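Local structure of glyoxalase family protein (Listeria monocytogenes, 2P7Q) at residues K13-T18 / I54-G59; A28-S33 / K43-L48; E77-Y82 / E103-Y108. The protein catalyses the manganese-dependent hydration of the antibiotic fosfomycin, opening its epoxide and so conferring resistance on the bacterium. The protein carries 1 engineered substitution. One frame throughout, in Å; residues are numbered along the deposited sequence.

Interaction 1. Residues K13-T18 / I54-G59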
loop_
_atom_site.group_PDB
_atom_site.type_symbol
_atom_site.label_atom_id
_atom_site.label_comp_id
_atom_site.label_asym_id
_atom_site.label_seq_id
_atom_site.Cartn_x
_atom_site.Cartn_y
_atom_site.Cartn_z
ATOM N N LYS A 13 -11.564 10.075 -8.133
ATOM C CA LYS A 13 -12.679 10.695 -8.852
ATOM C C LYS A 13 -12.194 11.570 -10.009
ATOM O O LYS A 13 -12.739 11.514 -11.121
ATOM C CB LYS A 13 -13.519 11.547 -7.892
ATOM C CG LYS A 13 -12.898 12.891 -7.576
ATOM C CD LYS A 13 -13.674 13.676 -6.531
ATOM C CE LYS A 13 -13.373 13.199 -5.117
ATOM N NZ LYS A 13 -13.392 14.358 -4.178
ATOM N N ASP A 14 -11.163 12.369 -9.736
ATOM C CA ASP A 14 -10.585 13.279 -10.720
ATOM C C ASP A 14 -9.141 12.889 -11.024
ATOM O O ASP A 14 -8.236 13.189 -10.250
ATOM C CB ASP A 14 -10.633 14.704 -10.170
ATOM C CG ASP A 14 -10.183 15.741 -11.183
ATOM O OD1 ASP A 14 -9.570 15.376 -12.210
ATOM O OD2 ASP A 14 -10.436 16.937 -10.933
ATOM N N LEU A 15 -8.916 12.239 -12.156
ATOM C CA LEU A 15 -7.564 11.818 -12.514
ATOM C C LEU A 15 -6.545 12.954 -12.565
ATOM O O LEU A 15 -5.592 12.967 -11.793
ATOM C CB LEU A 15 -7.565 11.094 -13.852
ATOM C CG LEU A 15 -6.183 10.539 -14.181
ATOM C CD1 LEU A 15 -5.850 9.453 -13.150
ATOM C CD2 LEU A 15 -6.141 9.972 -15.595
ATOM N N ASN A 16 -6.748 13.904 -13.476
ATOM C CA ASN A 16 -5.836 15.041 -13.628
ATOM C C ASN A 16 -5.532 15.769 -12.332
ATOM O O ASN A 16 -4.401 16.211 -12.110
ATOM C CB ASN A 16 -6.395 16.049 -14.632
ATOM C CG ASN A 16 -6.533 15.472 -16.015
ATOM O OD1 ASN A 16 -5.742 14.625 -16.432
ATOM N ND2 ASN A 16 -7.527 15.943 -16.748
ATOM N N LYS A 17 -6.536 15.911 -11.477
ATOM C CA LYS A 17 -6.313 16.601 -10.219
ATOM C C LYS A 17 -5.394 15.775 -9.312
ATOM O O LYS A 17 -4.547 16.328 -8.613
ATOM C CB LYS A 17 -7.650 16.887 -9.536
ATOM C CG LYS A 17 -7.556 17.747 -8.290
ATOM C CD LYS A 17 -8.940 18.198 -7.843
ATOM C CE LYS A 17 -9.004 18.511 -6.349
ATOM N NZ LYS A 17 -8.064 19.574 -5.938
ATOM N N THR A 18 -5.545 14.452 -9.336
ATOM C CA THR A 18 -4.700 13.586 -8.510
ATOM C C THR A 18 -3.282 13.526 -9.075
ATOM O O THR A 18 -2.312 13.466 -8.320
ATOM C CB THR A 18 -5.251 12.133 -8.431
ATOM O OG1 THR A 18 -6.487 12.112 -7.705
ATOM C CG2 THR A 18 -4.253 11.226 -7.729
ATOM N N ILE A 54 3.161 2.938 -9.237
ATOM C CA ILE A 54 1.845 3.388 -8.771
ATOM C C ILE A 54 0.874 3.585 -9.926
ATOM O O ILE A 54 1.205 4.228 -10.917
ATOM C CB ILE A 54 1.927 4.744 -8.035
ATOM C CG1 ILE A 54 3.059 4.726 -7.013
ATOM C CG2 ILE A 54 0.606 5.034 -7.330
ATOM C CD1 ILE A 54 2.860 3.715 -5.919
ATOM N N CYS A 55 -0.329 3.040 -9.793
ATOM C CA CYS A 55 -1.347 3.178 -10.824
ATOM C C CYS A 55 -2.544 3.959 -10.307
ATOM O O CYS A 55 -3.016 3.733 -9.197
ATOM C CB CYS A 55 -1.816 1.816 -11.300
ATOM S SG CYS A 55 -0.570 0.891 -12.179
ATOM N N ILE A 56 -3.028 4.883 -11.128
ATOM C CA ILE A 56 -4.174 5.710 -10.781
ATOM C C ILE A 56 -5.262 5.504 -11.836
ATOM O O ILE A 56 -5.012 5.632 -13.032
ATOM C CB ILE A 56 -3.769 7.201 -10.725
ATOM C CG1 ILE A 56 -2.597 7.394 -9.756
ATOM C CG2 ILE A 56 -4.941 8.045 -10.268
ATOM C CD1 ILE A 56 -2.918 7.051 -8.294
ATOM N N MET A 57 -6.460 5.154 -11.378
ATOM C CA MET A 57 -7.603 4.925 -12.251
ATOM C C MET A 57 -8.743 5.823 -11.821
ATOM O O MET A 57 -8.930 6.063 -10.629
ATOM C CB MET A 57 -8.072 3.479 -12.161
ATOM C CG MET A 57 -7.216 2.487 -12.898
ATOM S SD MET A 57 -7.983 0.858 -12.833
ATOM C CE MET A 57 -9.373 1.088 -13.906
ATOM N N GLU A 58 -9.518 6.306 -12.785
ATOM C CA GLU A 58 -10.634 7.187 -12.468
ATOM C C GLU A 58 -11.894 6.350 -12.277
ATOM O O GLU A 58 -12.179 5.444 -13.061
ATOM C CB GLU A 58 -10.818 8.231 -13.589
ATOM C CG GLU A 58 -11.601 9.491 -13.183
ATOM C CD GLU A 58 -11.468 10.644 -14.193
ATOM O OE1 GLU A 58 -11.815 10.459 -15.378
ATOM O OE2 GLU A 58 -11.018 11.743 -13.798
ATOM N N GLY A 59 -12.629 6.642 -11.211
ATOM C CA GLY A 59 -13.848 5.908 -10.929
ATOM C C GLY A 59 -14.641 6.623 -9.859
ATOM O O GLY A 59 -14.139 7.566 -9.245
#
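Leu15 and Ile56 meet where the start of helix 15-26 settles on strand 52-58, a helix-on-sheet contact within one beta-alpha-beta-beta-beta module of the glyoxalase (vicinal oxygen chelate) fold. The apolar part is small and close. Branch CD1 of Leu15 touches CG2 of Ile56 at 3.3 Å, the two side chains running obliquely to one another. Thr18, one helical turn on, adds its methyl CG2 against the same Ile56 CG2 at 4.1 Å, so a single methyl of the strand serves two helix residues. Val12 and Phe47 pack on Ile56 from the neighbouring strands 4-12 and 44-49.

The polar part gathers at the helix start. Asp14 is the N-cap: its OD1 accepts from Lys17 N, which comes from well above the carboxylate plane at 3.2 Å. Glu58 reaches the same turn from the strand. With CG opposite its own backbone N (chi1 -160°) and the chain extended, its carboxylate arrives beside the first amides of the helix, where the helix dipole would probably favour a negative charge. That may offset the closeness of the Asp14 carboxylate, 4.2 Å away from OD1 to Glu58 OE2. The other oxygen, Glu58 OE1, forms a salt bridge with Lys43. Just past the strand end, Gly59 O receives a CA-H...O contact from Lys13 CA at 3.5 Å.

One hydrogen bond crosses between 13-18 and 54-59: Leu15 N donates to Glu58 OE2 at 2.7 Å, almost perfectly straight at 178°, meeting the oxygen on its anti side and 32° out of the carboxylate plane.

Interaction 2. Residues A28-S33 / K43-L48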
loop_
_atom_site.group_PDB
_atom_site.type_symbol
_atom_site.label_atom_id
_atom_site.label_comp_id
_atom_site.label_asym_id
_atom_site.label_seq_id
_atom_site.Cartn_x
_atom_site.Cartn_y
_atom_site.Cartn_z
ATOM N N ALA A 28 6.596 12.258 -8.700
ATOM C CA ALA A 28 6.161 11.084 -9.462
ATOM C C ALA A 28 6.435 11.194 -10.959
ATOM O O ALA A 28 6.094 12.192 -11.595
ATOM C CB ALA A 28 4.683 10.819 -9.221
ATOM N N GLU A 29 7.051 10.152 -11.513
ATOM C CA GLU A 29 7.400 10.110 -12.925
ATOM C C GLU A 29 6.336 9.387 -13.723
ATOM O O GLU A 29 6.310 8.152 -13.742
ATOM C CB GLU A 29 8.733 9.389 -13.121
ATOM C CG GLU A 29 9.193 9.300 -14.574
ATOM C CD GLU A 29 10.372 8.353 -14.774
ATOM O OE1 GLU A 29 11.150 8.135 -13.813
ATOM O OE2 GLU A 29 10.528 7.835 -15.904
ATOM N N GLU A 30 5.460 10.146 -14.376
ATOM C CA GLU A 30 4.416 9.540 -15.191
ATOM C C GLU A 30 5.116 8.745 -16.289
ATOM O O GLU A 30 6.035 9.240 -16.926
ATOM C CB GLU A 30 3.510 10.615 -15.794
ATOM C CG GLU A 30 2.429 10.081 -16.718
ATOM C CD GLU A 30 1.374 11.127 -17.072
ATOM O OE1 GLU A 30 0.727 10.990 -18.126
ATOM O OE2 GLU A 30 1.173 12.076 -16.294
ATOM N N ILE A 31 4.693 7.504 -16.496
ATOM C CA ILE A 31 5.323 6.663 -17.499
ATOM C C ILE A 31 4.303 6.104 -18.462
ATOM O O ILE A 31 4.656 5.497 -19.472
ATOM C CB ILE A 31 6.060 5.477 -16.843
ATOM C CG1 ILE A 31 5.054 4.600 -16.094
ATOM C CG2 ILE A 31 7.138 5.989 -15.881
ATOM C CD1 ILE A 31 5.664 3.364 -15.472
ATOM N N TYR A 32 3.033 6.298 -18.145
ATOM C CA TYR A 32 1.985 5.785 -19.004
ATOM C C TYR A 32 0.655 6.476 -18.767
ATOM O O TYR A 32 0.250 6.695 -17.626
ATOM C CB TYR A 32 1.816 4.280 -18.793
ATOM C CG TYR A 32 0.608 3.739 -19.505
ATOM C CD1 TYR A 32 0.646 3.469 -20.874
ATOM C CD2 TYR A 32 -0.607 3.599 -18.839
ATOM C CE1 TYR A 32 -0.502 3.083 -21.564
ATOM C CE2 TYR A 32 -1.758 3.215 -19.520
ATOM C CZ TYR A 32 -1.697 2.964 -20.882
ATOM O OH TYR A 32 -2.841 2.634 -21.564
ATOM N N SER A 33 -0.015 6.817 -19.863
ATOM C CA SER A 33 -1.315 7.474 -19.813
ATOM C C SER A 33 -2.213 6.723 -20.778
ATOM O O SER A 33 -1.784 6.385 -21.875
ATOM C CB SER A 33 -1.185 8.936 -20.248
ATOM O OG SER A 33 -2.378 9.658 -19.993
ATOM N N LYS A 43 -9.867 5.448 -17.940
ATOM C CA LYS A 43 -8.942 6.554 -17.876
ATOM C C LYS A 43 -7.953 6.284 -16.743
ATOM O O LYS A 43 -8.340 6.198 -15.578
ATOM C CB LYS A 43 -9.730 7.839 -17.627
ATOM C CG LYS A 43 -8.999 9.098 -18.026
ATOM C CD LYS A 43 -9.588 10.317 -17.304
ATOM C CE LYS A 43 -10.379 11.232 -18.247
ATOM N NZ LYS A 43 -10.992 12.348 -17.438
ATOM N N GLU A 44 -6.677 6.146 -17.080
ATOM C CA GLU A 44 -5.690 5.855 -16.052
ATOM C C GLU A 44 -4.256 6.247 -16.389
ATOM O O GLU A 44 -3.892 6.446 -17.548
ATOM C CB GLU A 44 -5.734 4.365 -15.726
ATOM C CG GLU A 44 -5.485 3.484 -16.935
ATOM C CD GLU A 44 -5.310 2.022 -16.576
ATOM O OE1 GLU A 44 -6.203 1.445 -15.923
ATOM O OE2 GLU A 44 -4.272 1.445 -16.956
ATOM N N LYS A 45 -3.440 6.346 -15.346
ATOM C CA LYS A 45 -2.036 6.693 -15.502
ATOM C C LYS A 45 -1.144 5.872 -14.560
ATOM O O LYS A 45 -1.558 5.473 -13.468
ATOM C CB LYS A 45 -1.845 8.195 -15.263
ATOM C CG LYS A 45 -2.567 9.062 -16.280
ATOM C CD LYS A 45 -2.414 10.536 -15.983
ATOM C CE LYS A 45 -2.965 11.394 -17.136
ATOM N NZ LYS A 45 -2.919 12.872 -16.871
ATOM N N PHE A 46 0.077 5.610 -15.008
ATOM C CA PHE A 46 1.046 4.847 -14.237
ATOM C C PHE A 46 2.232 5.742 -13.911
ATOM O O PHE A 46 2.723 6.469 -14.775
ATOM C CB PHE A 46 1.570 3.657 -15.047
ATOM C CG PHE A 46 0.513 2.681 -15.478
ATOM C CD1 PHE A 46 0.819 1.687 -16.404
ATOM C CD2 PHE A 46 -0.779 2.739 -14.955
ATOM C CE1 PHE A 46 -0.146 0.761 -16.803
ATOM C CE2 PHE A 46 -1.756 1.815 -15.345
ATOM C CZ PHE A 46 -1.439 0.826 -16.270
ATOM N N PHE A 47 2.715 5.687 -12.676
ATOM C CA PHE A 47 3.874 6.493 -12.319
ATOM C C PHE A 47 4.925 5.657 -11.595
ATOM O O PHE A 47 4.658 4.546 -11.135
ATOM C CB PHE A 47 3.472 7.664 -11.415
ATOM C CG PHE A 47 2.293 8.444 -11.909
ATOM C CD1 PHE A 47 1.009 7.915 -11.825
ATOM C CD2 PHE A 47 2.460 9.724 -12.433
ATOM C CE1 PHE A 47 -0.097 8.642 -12.247
ATOM C CE2 PHE A 47 1.358 10.468 -12.861
ATOM C CZ PHE A 47 0.074 9.924 -12.768
ATOM N N LEU A 48 6.133 6.195 -11.526
ATOM C CA LEU A 48 7.216 5.554 -10.796
ATOM C C LEU A 48 7.506 6.510 -9.655
ATOM O O LEU A 48 7.799 7.691 -9.886
ATOM C CB LEU A 48 8.474 5.409 -11.644
ATOM C CG LEU A 48 8.498 4.322 -12.707
ATOM C CD1 LEU A 48 9.836 4.375 -13.419
ATOM C CD2 LEU A 48 8.285 2.955 -12.060
#
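Tyr32 and Phe46 lie side by side, pointing the same way from adjacent strands. Tyr32 CD2 sits over one face of the Phe46 ring, toward its rim and 3.4 Å from Phe46 CD1, while the ring planes stay 39° apart. Next to them the Ile31 side chain crosses that of Phe46 at about a right angle: its CG1 lies between backbone N and carbonyl carbon (chi1 62°), which sets it against Phe46 CB at 3.8 Å and leaves CG2 to meet Leu48 CG. On the other face, Glu30 CB packs on the Phe47 ring at CD2, 3.6 Å away. Its carboxylate passes slantwise over CD and CE of Lys45, with OE2 and Lys45 NZ 4.2 Å apart, too far for a salt bridge. Ser33 OG touches Lys45 CE from the opposite strand.

Backbone bonds set these positions. Glu29 and Leu48 exchange a pair of hydrogen bonds, and Phe46 N donates to Tyr32 O at 2.8 Å. Phe46 O takes Ile31 N at 2.8 Å, nearly straight at 172°, and a weak second bond from Tyr32 N.

Farther out, Trp53 meets the Phe46 ring edge-to-face, and helix 15-26 covers the Phe47 and Lys45 side through Thr19. Ile31, Tyr32 and Leu48 pack instead on Leu124 and Leu128 of the second subunit. Glu44, at the start of its strand, touches the bound product and is probably the proton acceptor, as in a close relative.

Two residues, Ile31 and Tyr32, facing the single Phe46 make a classic beta bulge in an antiparallel hairpin, here at the edge of a glyoxalase-fold sheet.

Interaction 3. Residues E77-Y82 / E103-Y108. With GG6 ([(1S,2S)-1,2-dihydroxypropyl]phosphonic acid), chain H.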
loop_
_atom_site.group_PDB
_atom_site.type_symbol
_atom_site.label_atom_id
_atom_site.label_comp_id
_atom_site.label_asym_id
_atom_site.label_seq_id
_atom_site.Cartn_x
_atom_site.Cartn_y
_atom_site.Cartn_z
ATOM N N GLU A 77 16.306 14.987 7.916
ATOM C CA GLU A 77 16.639 16.350 7.545
ATOM C C GLU A 77 15.578 16.921 6.608
ATOM O O GLU A 77 15.413 18.137 6.515
ATOM C CB GLU A 77 18.004 16.394 6.853
ATOM C CG GLU A 77 19.078 15.537 7.502
ATOM C CD GLU A 77 19.021 14.072 7.059
ATOM O OE1 GLU A 77 19.083 13.818 5.832
ATOM O OE2 GLU A 77 18.923 13.177 7.934
ATOM N N GLU A 78 14.855 16.036 5.925
ATOM C CA GLU A 78 13.826 16.458 4.977
ATOM C C GLU A 78 12.420 16.522 5.558
ATOM O O GLU A 78 11.465 16.799 4.835
ATOM C CB GLU A 78 13.778 15.512 3.784
ATOM C CG GLU A 78 15.103 15.017 3.295
ATOM C CD GLU A 78 14.932 14.048 2.151
ATOM O OE1 GLU A 78 14.536 14.505 1.059
ATOM O OE2 GLU A 78 15.174 12.835 2.345
ATOM N N VAL A 79 12.272 16.256 6.846
ATOM C CA VAL A 79 10.939 16.290 7.418
ATOM C C VAL A 79 10.303 17.662 7.301
ATOM O O VAL A 79 9.168 17.783 6.853
ATOM C CB VAL A 79 10.938 15.875 8.884
ATOM C CG1 VAL A 79 9.546 16.083 9.469
ATOM C CG2 VAL A 79 11.351 14.413 8.996
ATOM N N ASP A 80 11.023 18.694 7.712
ATOM C CA ASP A 80 10.489 20.039 7.626
ATOM C C ASP A 80 10.143 20.410 6.186
ATOM O O ASP A 80 9.053 20.925 5.922
ATOM C CB ASP A 80 11.486 21.052 8.199
ATOM C CG ASP A 80 11.618 20.954 9.715
ATOM O OD1 ASP A 80 12.507 21.609 10.299
ATOM O OD2 ASP A 80 10.822 20.222 10.329
ATOM N N GLU A 81 11.050 20.133 5.254
ATOM C CA GLU A 81 10.817 20.492 3.853
ATOM C C GLU A 81 9.540 19.919 3.278
ATOM O O GLU A 81 8.757 20.634 2.648
ATOM C CB GLU A 81 11.994 20.074 2.985
ATOM C CG GLU A 81 13.285 20.698 3.428
ATOM C CD GLU A 81 14.322 20.736 2.331
ATOM O OE1 GLU A 81 14.558 19.701 1.659
ATOM O OE2 GLU A 81 14.913 21.819 2.153
ATOM N N TYR A 82 9.332 18.627 3.485
ATOM C CA TYR A 82 8.125 17.984 2.994
ATOM C C TYR A 82 6.893 18.557 3.685
ATOM O O TYR A 82 5.822 18.632 3.094
ATOM C CB TYR A 82 8.200 16.477 3.215
ATOM C CG TYR A 82 8.896 15.769 2.093
ATOM C CD1 TYR A 82 10.211 15.330 2.221
ATOM C CD2 TYR A 82 8.247 15.572 0.874
ATOM C CE1 TYR A 82 10.861 14.716 1.159
ATOM C CE2 TYR A 82 8.888 14.959 -0.188
ATOM C CZ TYR A 82 10.190 14.538 -0.042
ATOM O OH TYR A 82 10.818 13.966 -1.123
ATOM N N GLU A 103 11.372 5.936 17.614
ATOM C CA GLU A 103 10.458 5.825 16.485
ATOM C C GLU A 103 10.649 7.156 15.756
ATOM O O GLU A 103 10.385 8.222 16.321
ATOM C CB GLU A 103 9.024 5.678 17.007
ATOM C CG GLU A 103 7.950 5.368 15.968
ATOM C CD GLU A 103 6.591 5.090 16.613
ATOM O OE1 GLU A 103 5.589 4.884 15.886
ATOM O OE2 GLU A 103 6.526 5.076 17.861
ATOM N N GLY A 104 11.139 7.098 14.523
ATOM C CA GLY A 104 11.375 8.318 13.768
ATOM C C GLY A 104 10.144 9.171 13.527
ATOM O O GLY A 104 9.015 8.700 13.673
ATOM N N ARG A 105 10.359 10.429 13.155
ATOM C CA ARG A 105 9.259 11.354 12.878
ATOM C C ARG A 105 8.487 10.914 11.624
ATOM O O ARG A 105 9.044 10.270 10.730
ATOM C CB ARG A 105 9.796 12.769 12.653
ATOM C CG ARG A 105 10.580 13.360 13.802
ATOM C CD ARG A 105 9.802 14.465 14.521
ATOM N NE ARG A 105 9.543 15.670 13.718
ATOM C CZ ARG A 105 10.470 16.363 13.053
ATOM N NH1 ARG A 105 11.742 15.974 13.067
ATOM N NH2 ARG A 105 10.134 17.473 12.405
ATOM N N SER A 106 7.204 11.257 11.570
ATOM C CA SER A 106 6.369 10.930 10.416
ATOM C C SER A 106 5.457 12.097 10.036
ATOM O O SER A 106 5.149 12.956 10.867
ATOM C CB SER A 106 5.481 9.716 10.702
ATOM O OG SER A 106 6.225 8.531 10.895
ATOM N N ILE A 107 5.033 12.115 8.775
ATOM C CA ILE A 107 4.103 13.127 8.268
ATOM C C ILE A 107 2.946 12.354 7.645
ATOM O O ILE A 107 3.150 11.545 6.739
ATOM C CB ILE A 107 4.706 14.011 7.139
ATOM C CG1 ILE A 107 5.912 14.798 7.637
ATOM C CG2 ILE A 107 3.659 14.986 6.634
ATOM C CD1 ILE A 107 6.659 15.502 6.505
ATOM N N TYR A 108 1.736 12.583 8.133
ATOM C CA TYR A 108 0.572 11.898 7.575
ATOM C C TYR A 108 -0.290 12.926 6.860
ATOM O O TYR A 108 -0.349 14.084 7.272
ATOM C CB TYR A 108 -0.228 11.200 8.682
ATOM C CG TYR A 108 0.322 9.839 9.088
ATOM C CD1 TYR A 108 1.077 9.671 10.255
ATOM C CD2 TYR A 108 0.058 8.710 8.312
ATOM C CE1 TYR A 108 1.545 8.404 10.637
ATOM C CE2 TYR A 108 0.525 7.450 8.685
ATOM C CZ TYR A 108 1.262 7.301 9.845
ATOM O OH TYR A 108 1.689 6.031 10.198
HETATM O O1 GG6 H . 4.045 4.828 10.930
HETATM C C2 GG6 H . 4.713 4.042 11.961
HETATM C C3 GG6 H . 5.566 5.006 12.865
HETATM C C1 GG6 H . 3.672 3.267 12.856
HETATM O O2 GG6 H . 2.805 4.173 13.524
HETATM P P GG6 H . 2.665 2.147 11.916
HETATM O O3 GG6 H . 3.562 1.103 11.190
HETATM O O4 GG6 H . 1.774 1.487 12.827
HETATM O O5 GG6 H . 1.809 2.929 10.835
#
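Ile107 and Val79 join helix 79-87 to strand 106-110 of the three-stranded sheet, a helix-on-sheet contact in the second half of the glyoxalase fold. The tight part is buried and mostly apolar. Ile107 extends toward the helix with CG1 opposite its carbonyl carbon and the chain nearly straight beyond (chi2 171°), so CD1 alone does the touching. This methyl lies 3.4 Å from the backbone carbonyl Val79 O, 3.8 Å from Tyr82 CB and 4.2 Å from Val79 CG1, fitting against one turn of helix. Leu119, on the adjoining strand 116-120, packs on Tyr82, and Ala121 packs on Val79.

Toward the surface the contact becomes polar, carried by Arg105 and Asp80. The Arg105 chain bends at chi2 and chi3, bringing its guanidinium over Val79, whose CG1 stands over one face near the rim, 3.3 Å from NH2. The same nitrogen makes a long salt bridge to Asp80 OD2 at 3.5 Å; the oxygen sits at the guanidinium edge and in its plane, but the carboxylate is turned 67° from that plane. A further, long and weak ion pair links Arg105 to Glu96.

On the strand's other side, away from the helix, lies the active site. Ser106 OG hydrogen-bonds to both Glu118 and His120, and Glu118 is a manganese ligand along with His69; Tyr108 also belongs to the metal site. Glu103, poorly ordered, brings OE1 up to C3 of the bound dihydroxypropylphosphonate. The ligand is gripped at its O1 by Tyr108 OH, which donates a hydrogen bond of 2.7 Å at the edge of its ring.

In the fold
Interactions 1 and 2 belong to the same four-stranded sheet: strands 52-58 and 44-49 are neighbours, and the two contacts meet where Ile54 O approaches Phe47 N and Ile56 N approaches Lys45 O. Interaction 3 lies on the opposite side of the chain's centre, its centre about 26 Å from the centre of either, on the separate three-stranded sheet. It is the most buried, though an arginine salt bridge closes its outer edge; the others are partly buried. Their chemistry differs accordingly: backbone pairing with a bulge in interaction 2, a carboxylate at a helix start in interaction 1, methyl packing in interaction 3. All three reach the second subunit, interaction 1 through Met57 alone.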